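Local coordinates for uncharacterized conserved protein (Ruegeria pomeroyi DSS-3, PDB 3IUS) that is of unknown function but, as an NAD-dependent epimerase/dehydratase relative with a Rossmann-like domain, probably binds a dinucleotide cofactor, at residues T5-H13 and L24-T34; Y15-L24 and V185-M196. All blocks are in the same frame, centred on the assembly; numbering follows the deposited sequence. Where two conformers were deposited one is given.

In the fold
Contact 1 pairs the first two strands of a beta-alpha-beta unit, and contact 2 lays the helix of that same unit, 15-24, across helix 185-197 from much later in the chain. Their centres are about 11 Å apart. L24 belongs to both, and the two meet directly: L8 CD1 lies 3.5 Å from M196 CE, S10 OG lies 3.4 Å from A17 CB, and H13 O and R18 NE, 2.9 Å apart, probably form a hydrogen bond. The turn after strand 7-11 carries G12 and G14, and A17 follows in the helix, in the spacing of a Rossmann-type glycine motif, consistent with a dinucleotide site; a formic acid molecule, probably from the crystallisation liquor, lies near G12.

Contact 1 of 2, residues T5-H13 and L24-T34; sequences TGTLLSFGH and LAPQGWRIIGT
Strands 7-11 and 30-34 are the two parallel strands of a beta-alpha-beta unit, their axes 4.7 Å apart. Five backbone hydrogen bonds join them in register, from R30 N to G6 O, L8 N to R30 O, I32 N to L8 O, S10 N to I32 O and T34 N to S10 O. Beyond the last rung T34 binds the turn twice: its OG1 accepts from G12 N at 3.0 Å, nearly straight at 170°, and its carbonyl O takes H13 N in the carbonyl plane. With chi1 at 85°, OG1 lies between the backbone N and carbonyl carbon of T34, which brings it to the G12 amide. At the other end the indole of W29 turns one face to T5 and G6. T5 CB sits over the five-membered ring, 3.8 Å from its centroid, and G6 CA over the six-membered ring; L24 CD2 covers the opposite face. With alanine at W29, T5 CB and G6 CA would probably lose the ring face they rest on, and a gap would open toward L24. One water links T5 OG1, G6 O and G28 O. Another joins T7 OG1 to R30 NH1 at the guanidinium edge, while I32 CD1 lies 3.7 Å above its centre and R30 NE makes a salt bridge with E50. On the face shared with T7 and R30, L9 CD1 packs on I32 CG2 at 3.7 Å. On the face of L8 and S10, H13 CB packs on G33 CA at 3.6 Å, a CB on G33 would run into H13 CG, and S10 OG bonds to H13 ND1 in the ring plane. Strand, glycine turn, helix and neighbouring parallel strand in this order are the opening of a Rossmann fold.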
loop_
_atom_site.group_PDB
_atom_site.type_symbol
_atom_site.label_atom_id
_atom_site.label_comp_id
_atom_site.label_asym_id
_atom_site.label_seq_id
_atom_site.Cartn_x
_atom_site.Cartn_y
_atom_site.Cartn_z
ATOM N N THR A 5 5.913 20.880 -12.059
ATOM C CA THR A 5 6.058 19.442 -11.865
ATOM C C THR A 5 7.416 19.126 -11.249
ATOM O O THR A 5 7.991 19.952 -10.539
ATOM C CB THR A 5 5.902 18.670 -13.192
ATOM O OG1 THR A 5 6.918 19.082 -14.116
ATOM C CG2 THR A 5 4.531 18.930 -13.804
ATOM N N GLY A 6 7.927 17.928 -11.516
ATOM C CA GLY A 6 9.232 17.544 -11.012
ATOM C C GLY A 6 9.717 16.196 -11.514
ATOM O O GLY A 6 9.206 15.661 -12.499
ATOM N N THR A 7 10.707 15.650 -10.817
ATOM C CA THR A 7 11.302 14.366 -11.167
ATOM C C THR A 7 11.195 13.389 -10.000
ATOM O O THR A 7 11.777 13.606 -8.939
ATOM C CB THR A 7 12.781 14.534 -11.558
ATOM O OG1 THR A 7 12.875 15.358 -12.725
ATOM C CG2 THR A 7 13.428 13.181 -11.837
ATOM N N LEU A 8 10.455 12.305 -10.212
ATOM C CA LEU A 8 10.206 11.329 -9.169
ATOM C C LEU A 8 10.999 10.049 -9.409
ATOM O O LEU A 8 10.925 9.455 -10.484
ATOM C CB LEU A 8 8.713 10.997 -9.109
ATOM C CG LEU A 8 8.302 9.806 -8.238
ATOM C CD1 LEU A 8 8.336 10.174 -6.766
ATOM C CD2 LEU A 8 6.916 9.308 -8.633
ATOM N N LEU A 9 11.753 9.632 -8.397
ATOM C CA LEU A 9 12.418 8.334 -8.408
ATOM C C LEU A 9 11.632 7.364 -7.526
ATOM O O LEU A 9 11.424 7.607 -6.338
ATOM C CB LEU A 9 13.865 8.460 -7.930
ATOM C CG LEU A 9 14.696 7.178 -7.795
ATOM C CD1 LEU A 9 14.629 6.334 -9.063
ATOM C CD2 LEU A 9 16.133 7.516 -7.443
ATOM N N SER A 10 11.187 6.266 -8.125
ATOM C CA SER A 10 10.293 5.336 -7.462
ATOM C C SER A 10 10.988 3.982 -7.314
ATOM O O SER A 10 11.202 3.277 -8.302
ATOM C CB SER A 10 9.012 5.209 -8.295
ATOM O OG SER A 10 8.162 4.174 -7.843
ATOM N N PHE A 11 11.364 3.637 -6.084
ATOM C CA PHE A 11 12.045 2.372 -5.810
ATOM C C PHE A 11 11.024 1.257 -5.675
ATOM O O PHE A 11 10.082 1.359 -4.884
ATOM C CB PHE A 11 12.868 2.459 -4.521
ATOM C CG PHE A 11 14.031 3.400 -4.603
ATOM C CD1 PHE A 11 15.268 2.957 -5.048
ATOM C CD2 PHE A 11 13.892 4.723 -4.226
ATOM C CE1 PHE A 11 16.346 3.824 -5.120
ATOM C CE2 PHE A 11 14.959 5.594 -4.295
ATOM C CZ PHE A 11 16.186 5.147 -4.748
ATOM N N GLY A 12 11.218 0.182 -6.427
ATOM C CA GLY A 12 10.254 -0.899 -6.437
ATOM C C GLY A 12 8.963 -0.414 -7.062
ATOM O O GLY A 12 7.888 -0.522 -6.472
ATOM N N HIS A 13 9.085 0.138 -8.265
ATOM C CA HIS A 13 7.957 0.680 -9.012
ATOM C C HIS A 13 7.011 -0.437 -9.443
ATOM O O HIS A 13 7.096 -0.932 -10.566
ATOM C CB HIS A 13 8.477 1.405 -10.247
ATOM C CG HIS A 13 7.464 2.288 -10.908
ATOM N ND1 HIS A 13 7.175 3.558 -10.453
ATOM C CD2 HIS A 13 6.694 2.097 -12.005
ATOM C CE1 HIS A 13 6.260 4.104 -11.235
ATOM N NE2 HIS A 13 5.952 3.239 -12.184
ATOM N N LEU A 24 0.675 10.768 -13.361
ATOM C CA LEU A 24 1.616 11.889 -13.302
ATOM C C LEU A 24 2.299 12.191 -14.633
ATOM O O LEU A 24 2.518 13.356 -14.974
ATOM C CB LEU A 24 2.690 11.637 -12.244
ATOM C CG LEU A 24 2.228 11.573 -10.789
ATOM C CD1 LEU A 24 3.430 11.367 -9.890
ATOM C CD2 LEU A 24 1.487 12.842 -10.419
ATOM N N ALA A 25 2.654 11.138 -15.366
ATOM C CA ALA A 25 3.398 11.282 -16.617
ATOM C C ALA A 25 2.751 12.267 -17.600
ATOM O O ALA A 25 3.438 13.128 -18.151
ATOM C CB ALA A 25 3.617 9.914 -17.276
ATOM N N PRO A 26 1.428 12.150 -17.815
ATOM C CA PRO A 26 0.743 13.056 -18.745
ATOM C C PRO A 26 0.741 14.502 -18.257
ATOM O O PRO A 26 0.501 15.409 -19.053
ATOM C CB PRO A 26 -0.691 12.512 -18.772
ATOM C CG PRO A 26 -0.580 11.104 -18.308
ATOM C CD PRO A 26 0.517 11.119 -17.293
ATOM N N GLN A 27 1.001 14.713 -16.973
ATOM C CA GLN A 27 1.013 16.058 -16.407
ATOM C C GLN A 27 2.369 16.734 -16.549
ATOM O O GLN A 27 2.549 17.876 -16.128
ATOM C CB GLN A 27 0.592 16.025 -14.940
ATOM C CG GLN A 27 -0.722 15.308 -14.700
ATOM C CD GLN A 27 -1.199 15.440 -13.270
ATOM O OE1 GLN A 27 -1.136 16.517 -12.681
ATOM N NE2 GLN A 27 -1.682 14.344 -12.705
ATOM N N GLY A 28 3.325 16.026 -17.139
ATOM C CA GLY A 28 4.629 16.605 -17.411
ATOM C C GLY A 28 5.731 16.104 -16.500
ATOM O O GLY A 28 6.889 16.495 -16.644
ATOM N N TRP A 29 5.373 15.240 -15.557
ATOM C CA TRP A 29 6.346 14.663 -14.637
ATOM C C TRP A 29 7.317 13.720 -15.337
ATOM O O TRP A 29 6.949 13.017 -16.278
ATOM C CB TRP A 29 5.633 13.893 -13.522
ATOM C CG TRP A 29 5.019 14.762 -12.482
ATOM C CD1 TRP A 29 3.871 15.492 -12.595
ATOM C CD2 TRP A 29 5.513 14.993 -11.160
ATOM N NE1 TRP A 29 3.621 16.165 -11.426
ATOM C CE2 TRP A 29 4.614 15.873 -10.527
ATOM C CE3 TRP A 29 6.627 14.536 -10.446
ATOM C CZ2 TRP A 29 4.795 16.309 -9.215
ATOM C CZ3 TRP A 29 6.805 14.971 -9.144
ATOM C CH2 TRP A 29 5.894 15.849 -8.543
ATOM N N ARG A 30 8.560 13.709 -14.868
ATOM C CA ARG A 30 9.495 12.662 -15.243
ATOM C C ARG A 30 9.534 11.631 -14.120
ATOM O O ARG A 30 9.780 11.980 -12.968
ATOM C CB ARG A 30 10.893 13.231 -15.473
ATOM C CG ARG A 30 11.928 12.164 -15.792
ATOM C CD ARG A 30 13.340 12.715 -15.787
ATOM N NE ARG A 30 14.309 11.669 -16.098
ATOM C CZ ARG A 30 15.576 11.680 -15.698
ATOM N NH1 ARG A 30 16.035 12.688 -14.969
ATOM N NH2 ARG A 30 16.381 10.680 -16.028
ATOM N N ILE A 31 9.273 10.369 -14.452
ATOM C CA ILE A 31 9.318 9.295 -13.464
ATOM C C ILE A 31 10.378 8.253 -13.821
ATOM O O ILE A 31 10.508 7.850 -14.980
ATOM C CB ILE A 31 7.949 8.581 -13.301
ATOM C CG1 ILE A 31 6.833 9.587 -13.006
ATOM C CG2 ILE A 31 8.018 7.539 -12.195
ATOM C CD1 ILE A 31 6.243 10.209 -14.244
ATOM N N ILE A 32 11.132 7.838 -12.809
ATOM C CA ILE A 32 12.130 6.784 -12.932
ATOM C C ILE A 32 11.751 5.660 -11.972
ATOM O O ILE A 32 11.636 5.883 -10.768
ATOM C CB ILE A 32 13.524 7.310 -12.554
ATOM C CG1 ILE A 32 13.870 8.544 -13.389
ATOM C CG2 ILE A 32 14.583 6.221 -12.711
ATOM C CD1 ILE A 32 15.046 9.327 -12.851
ATOM N N GLY A 33 11.536 4.457 -12.496
ATOM C CA GLY A 33 11.095 3.355 -11.661
ATOM C C GLY A 33 12.071 2.195 -11.655
ATOM O O GLY A 33 12.581 1.797 -12.705
ATOM N N THR A 34 12.331 1.646 -10.475
ATOM C CA THR A 34 13.260 0.529 -10.357
ATOM C C THR A 34 12.543 -0.789 -10.088
ATOM O O THR A 34 11.434 -0.820 -9.543
ATOM C CB THR A 34 14.282 0.749 -9.234
ATOM O OG1 THR A 34 13.725 0.316 -7.987
ATOM C CG2 THR A 34 14.674 2.225 -9.139
HETATM O O HOH W 1 9.187 17.617 -15.012
HETATM O O HOH W 2 15.113 15.340 -14.335
#

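Contact 2 of 2, residues Y15-L24 and V185-M196; sequences YTARVLSRAL and VEDIAQVLAASM. With EDO (1,2-ethanediol), chain E.
Apolar packing carries the meeting of helix 15-24 with helix 185-196, and no hydrogen bond passes directly between them. V185 sits between Y15 and V19. Its CB lies 3.6 Å from Y15 CE2, its CG1 reaches the phenol OH end, and its CG2 touches both V19 methyls, 3.5 Å from V19 CG2 in the conformer given. A chi1 of 65° puts V185 CG1 between the backbone N and the carbonyl carbon and leaves CG2 anti to N, aimed at V19. One turn on, V19 CG2 rests on A189 CB at 3.8 Å. The small A189 lets the backbones come close, with its CA 5.0 Å from that of L20. T16 meets I188 methyl to methyl, CG2 to CG2 at 3.6 Å, the two side chains crossing at about a right angle. L20, with CG anti to its backbone N (chi1 176°), extends CD2 toward L192 CD1 and the selenomethionine M196 CE, and holds CD1 near A189 O. L24 CD1 and M196 SE reach toward each other tip to tip, 4.1 Å apart.

The segment axes approach to 8.8 Å and cross at -62°. The first helix of the Rossmann-like domain is thereby packed against a later helix on the same side of the parallel sheet, with T16 also touching I154 on a strand of the sheet.

Polar contacts are few. Y15 OH bonds to P157 O, and its ring makes a cation-pi contact with R159. An ethanediol, probably from the crystallisation liquor, gives O1 to V19 O at 2.7 Å and, in the R22 conformer given, its O2 accepts a bent bond from R22 NH1.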
loop_
_atom_site.group_PDB
_atom_site.type_symbol
_atom_site.label_atom_id
_atom_site.label_comp_id
_atom_site.label_asym_id
_atom_site.label_seq_id
_atom_site.Cartn_x
_atom_site.Cartn_y
_atom_site.Cartn_z
ATOM N N TYR A 15 2.851 -2.395 -8.593
ATOM C CA TYR A 15 1.421 -2.217 -8.816
ATOM C C TYR A 15 0.920 -0.814 -8.466
ATOM O O TYR A 15 0.316 -0.140 -9.301
ATOM C CB TYR A 15 0.635 -3.283 -8.044
ATOM C CG TYR A 15 -0.851 -3.262 -8.319
ATOM C CD1 TYR A 15 -1.369 -3.791 -9.497
ATOM C CD2 TYR A 15 -1.734 -2.716 -7.401
ATOM C CE1 TYR A 15 -2.732 -3.765 -9.752
ATOM C CE2 TYR A 15 -3.092 -2.684 -7.645
ATOM C CZ TYR A 15 -3.588 -3.210 -8.818
ATOM O OH TYR A 15 -4.942 -3.174 -9.053
ATOM N N THR A 16 1.185 -0.382 -7.237
ATOM C CA THR A 16 0.714 0.910 -6.748
ATOM C C THR A 16 1.389 2.088 -7.445
ATOM O O THR A 16 0.716 2.989 -7.941
ATOM C CB THR A 16 0.909 1.032 -5.223
ATOM O OG1 THR A 16 0.052 0.094 -4.562
ATOM C CG2 THR A 16 0.583 2.438 -4.735
ATOM N N ALA A 17 2.716 2.084 -7.474
ATOM C CA ALA A 17 3.473 3.191 -8.056
ATOM C C ALA A 17 3.166 3.395 -9.546
ATOM O O ALA A 17 3.231 4.510 -10.052
ATOM C CB ALA A 17 4.971 2.980 -7.837
ATOM N N ARG A 18 2.825 2.313 -10.243
ATOM C CA ARG A 18 2.491 2.395 -11.665
ATOM C C ARG A 18 1.189 3.145 -11.927
ATOM O O ARG A 18 1.070 3.854 -12.928
ATOM C CB ARG A 18 2.457 1.001 -12.297
ATOM C CG ARG A 18 3.844 0.411 -12.460
ATOM C CD ARG A 18 3.807 -1.062 -12.793
ATOM N NE ARG A 18 5.088 -1.683 -12.472
ATOM C CZ ARG A 18 5.395 -2.949 -12.724
ATOM N NH1 ARG A 18 4.509 -3.743 -13.311
ATOM N NH2 ARG A 18 6.592 -3.418 -12.387
ATOM N N VAL A 19 0.208 2.994 -11.041
ATOM C CA VAL A 19 -1.028 3.746 -11.195
ATOM C C VAL A 19 -0.752 5.232 -11.001
ATOM O O VAL A 19 -1.302 6.063 -11.720
ATOM C CB VAL A 19 -2.145 3.278 -10.239
ATOM C CG1 VAL A 19 -2.346 1.776 -10.353
ATOM C CG2 VAL A 19 -1.839 3.683 -8.816
ATOM N N LEU A 20 0.117 5.559 -10.052
ATOM C CA LEU A 20 0.505 6.947 -9.833
ATOM C C LEU A 20 1.236 7.495 -11.050
ATOM O O LEU A 20 0.915 8.581 -11.532
ATOM C CB LEU A 20 1.394 7.069 -8.600
ATOM C CG LEU A 20 1.940 8.475 -8.346
ATOM C CD1 LEU A 20 0.807 9.474 -8.167
ATOM C CD2 LEU A 20 2.869 8.474 -7.142
ATOM N N SER A 21 2.220 6.748 -11.547
ATOM C CA SER A 21 3.001 7.209 -12.699
ATOM C C SER A 21 2.146 7.426 -13.961
ATOM O O SER A 21 2.362 8.385 -14.706
ATOM C CB SER A 21 4.228 6.316 -12.963
ATOM O OG SER A 21 3.870 5.000 -13.355
ATOM N N ARG A 22 1.161 6.564 -14.190
ATOM C CA ARG A 22 0.286 6.722 -15.342
ATOM C C ARG A 22 -0.533 8.008 -15.239
ATOM O O ARG A 22 -0.969 8.554 -16.254
ATOM C CB ARG A 22 -0.629 5.505 -15.505
ATOM C CG ARG A 22 0.108 4.206 -15.781
ATOM C CD ARG A 22 -0.849 3.018 -15.851
ATOM N NE ARG A 22 -0.135 1.757 -16.038
ATOM C CZ ARG A 22 -0.111 0.765 -15.151
ATOM N NH1 ARG A 22 -0.778 0.868 -14.010
ATOM N NH2 ARG A 22 0.571 -0.337 -15.414
ATOM N N ALA A 23 -0.728 8.490 -14.013
ATOM C CA ALA A 23 -1.476 9.714 -13.762
ATOM C C ALA A 23 -0.563 10.932 -13.817
ATOM O O ALA A 23 -0.968 12.002 -14.275
ATOM C CB ALA A 23 -2.194 9.639 -12.415
ATOM N N LEU A 24 0.675 10.768 -13.361
ATOM C CA LEU A 24 1.616 11.889 -13.302
ATOM C C LEU A 24 2.299 12.191 -14.633
ATOM O O LEU A 24 2.518 13.356 -14.974
ATOM C CB LEU A 24 2.690 11.637 -12.244
ATOM C CG LEU A 24 2.228 11.573 -10.789
ATOM C CD1 LEU A 24 3.430 11.367 -9.890
ATOM C CD2 LEU A 24 1.487 12.842 -10.419
ATOM N N VAL A 185 -6.527 0.897 -5.221
ATOM C CA VAL A 185 -5.264 1.457 -5.701
ATOM C C VAL A 185 -5.409 2.876 -6.266
ATOM O O VAL A 185 -4.498 3.709 -6.126
ATOM C CB VAL A 185 -4.570 0.509 -6.716
ATOM C CG1 VAL A 185 -5.402 0.362 -7.989
ATOM C CG2 VAL A 185 -3.153 0.984 -7.017
ATOM N N GLU A 186 -6.553 3.168 -6.882
ATOM C CA GLU A 186 -6.808 4.521 -7.383
ATOM C C GLU A 186 -6.834 5.551 -6.255
ATOM O O GLU A 186 -6.384 6.686 -6.425
ATOM C CB GLU A 186 -8.103 4.582 -8.197
ATOM C CG GLU A 186 -7.954 4.081 -9.630
ATOM C CD GLU A 186 -7.061 4.974 -10.487
ATOM O OE1 GLU A 186 -6.608 4.513 -11.558
ATOM O OE2 GLU A 186 -6.815 6.135 -10.095
ATOM N N ASP A 187 -7.368 5.154 -5.102
ATOM C CA ASP A 187 -7.423 6.040 -3.952
ATOM C C ASP A 187 -6.050 6.241 -3.318
ATOM O O ASP A 187 -5.748 7.317 -2.795
ATOM C CB ASP A 187 -8.455 5.545 -2.937
ATOM C CG ASP A 187 -9.876 5.914 -3.335
ATOM O OD1 ASP A 187 -10.047 6.984 -3.965
ATOM O OD2 ASP A 187 -10.813 5.142 -3.035
ATOM N N ILE A 188 -5.207 5.217 -3.371
ATOM C CA ILE A 188 -3.824 5.410 -2.957
ATOM C C ILE A 188 -3.174 6.480 -3.836
ATOM O O ILE A 188 -2.477 7.383 -3.344
ATOM C CB ILE A 188 -3.000 4.115 -3.047
ATOM C CG1 ILE A 188 -3.640 3.009 -2.200
ATOM C CG2 ILE A 188 -1.565 4.389 -2.601
ATOM C CD1 ILE A 188 -3.017 1.619 -2.409
ATOM N N ALA A 189 -3.413 6.387 -5.141
ATOM C CA ALA A 189 -2.851 7.350 -6.087
ATOM C C ALA A 189 -3.293 8.776 -5.748
ATOM O O ALA A 189 -2.497 9.716 -5.811
ATOM C CB ALA A 189 -3.237 6.984 -7.516
ATOM N N GLN A 190 -4.563 8.920 -5.373
ATOM C CA GLN A 190 -5.112 10.204 -4.956
ATOM C C GLN A 190 -4.359 10.771 -3.763
ATOM O O GLN A 190 -3.974 11.942 -3.747
ATOM C CB GLN A 190 -6.587 10.060 -4.576
ATOM C CG GLN A 190 -7.556 10.159 -5.732
ATOM C CD GLN A 190 -8.925 10.637 -5.280
ATOM O OE1 GLN A 190 -9.341 11.748 -5.602
ATOM N NE2 GLN A 190 -9.619 9.808 -4.513
ATOM N N VAL A 191 -4.169 9.933 -2.751
ATOM C CA VAL A 191 -3.489 10.348 -1.530
ATOM C C VAL A 191 -2.051 10.792 -1.803
ATOM O O VAL A 191 -1.614 11.864 -1.357
ATOM C CB VAL A 191 -3.513 9.219 -0.473
ATOM C CG1 VAL A 191 -2.574 9.540 0.686
ATOM C CG2 VAL A 191 -4.940 8.987 0.020
ATOM N N LEU A 192 -1.317 9.968 -2.542
ATOM C CA LEU A 192 0.068 10.277 -2.883
ATOM C C LEU A 192 0.156 11.606 -3.620
ATOM O O LEU A 192 0.964 12.478 -3.273
ATOM C CB LEU A 192 0.679 9.147 -3.719
ATOM C CG LEU A 192 0.905 7.854 -2.932
ATOM C CD1 LEU A 192 1.449 6.725 -3.827
ATOM C CD2 LEU A 192 1.835 8.118 -1.751
ATOM N N ALA A 193 -0.696 11.770 -4.626
ATOM C CA ALA A 193 -0.740 13.017 -5.375
ATOM C C ALA A 193 -1.068 14.191 -4.452
ATOM O O ALA A 193 -0.405 15.236 -4.503
ATOM C CB ALA A 193 -1.744 12.918 -6.522
ATOM N N ALA A 194 -2.067 14.015 -3.589
ATOM C CA ALA A 194 -2.467 15.082 -2.668
ATOM C C ALA A 194 -1.329 15.480 -1.731
ATOM O O ALA A 194 -1.095 16.669 -1.480
ATOM C CB ALA A 194 -3.696 14.667 -1.865
ATOM N N SER A 195 -0.617 14.484 -1.212
ATOM C CA SER A 195 0.493 14.740 -0.300
ATOM C C SER A 195 1.623 15.451 -1.031
ATOM O O SER A 195 2.217 16.405 -0.506
ATOM C CB SER A 195 0.994 13.435 0.327
ATOM O OG SER A 195 2.076 13.671 1.210
HETATM N N MSE A 196 1.922 14.999 -2.246
HETATM C CA MSE A 196 2.891 15.709 -3.083
HETATM C C MSE A 196 2.526 17.192 -3.193
HETATM O O MSE A 196 3.398 18.056 -3.161
HETATM C CB MSE A 196 2.994 15.077 -4.477
HETATM C CG MSE A 196 4.019 13.957 -4.593
HETATM SE SE MSE A 196 3.567 12.652 -5.979
HETATM C CE MSE A 196 5.225 11.648 -5.974
HETATM C C1 EDO E . -4.271 4.617 -13.392
HETATM O O1 EDO E . -3.542 5.895 -13.235
HETATM C C2 EDO E . -3.597 3.581 -14.244
HETATM O O2 EDO E . -3.449 2.184 -14.127
#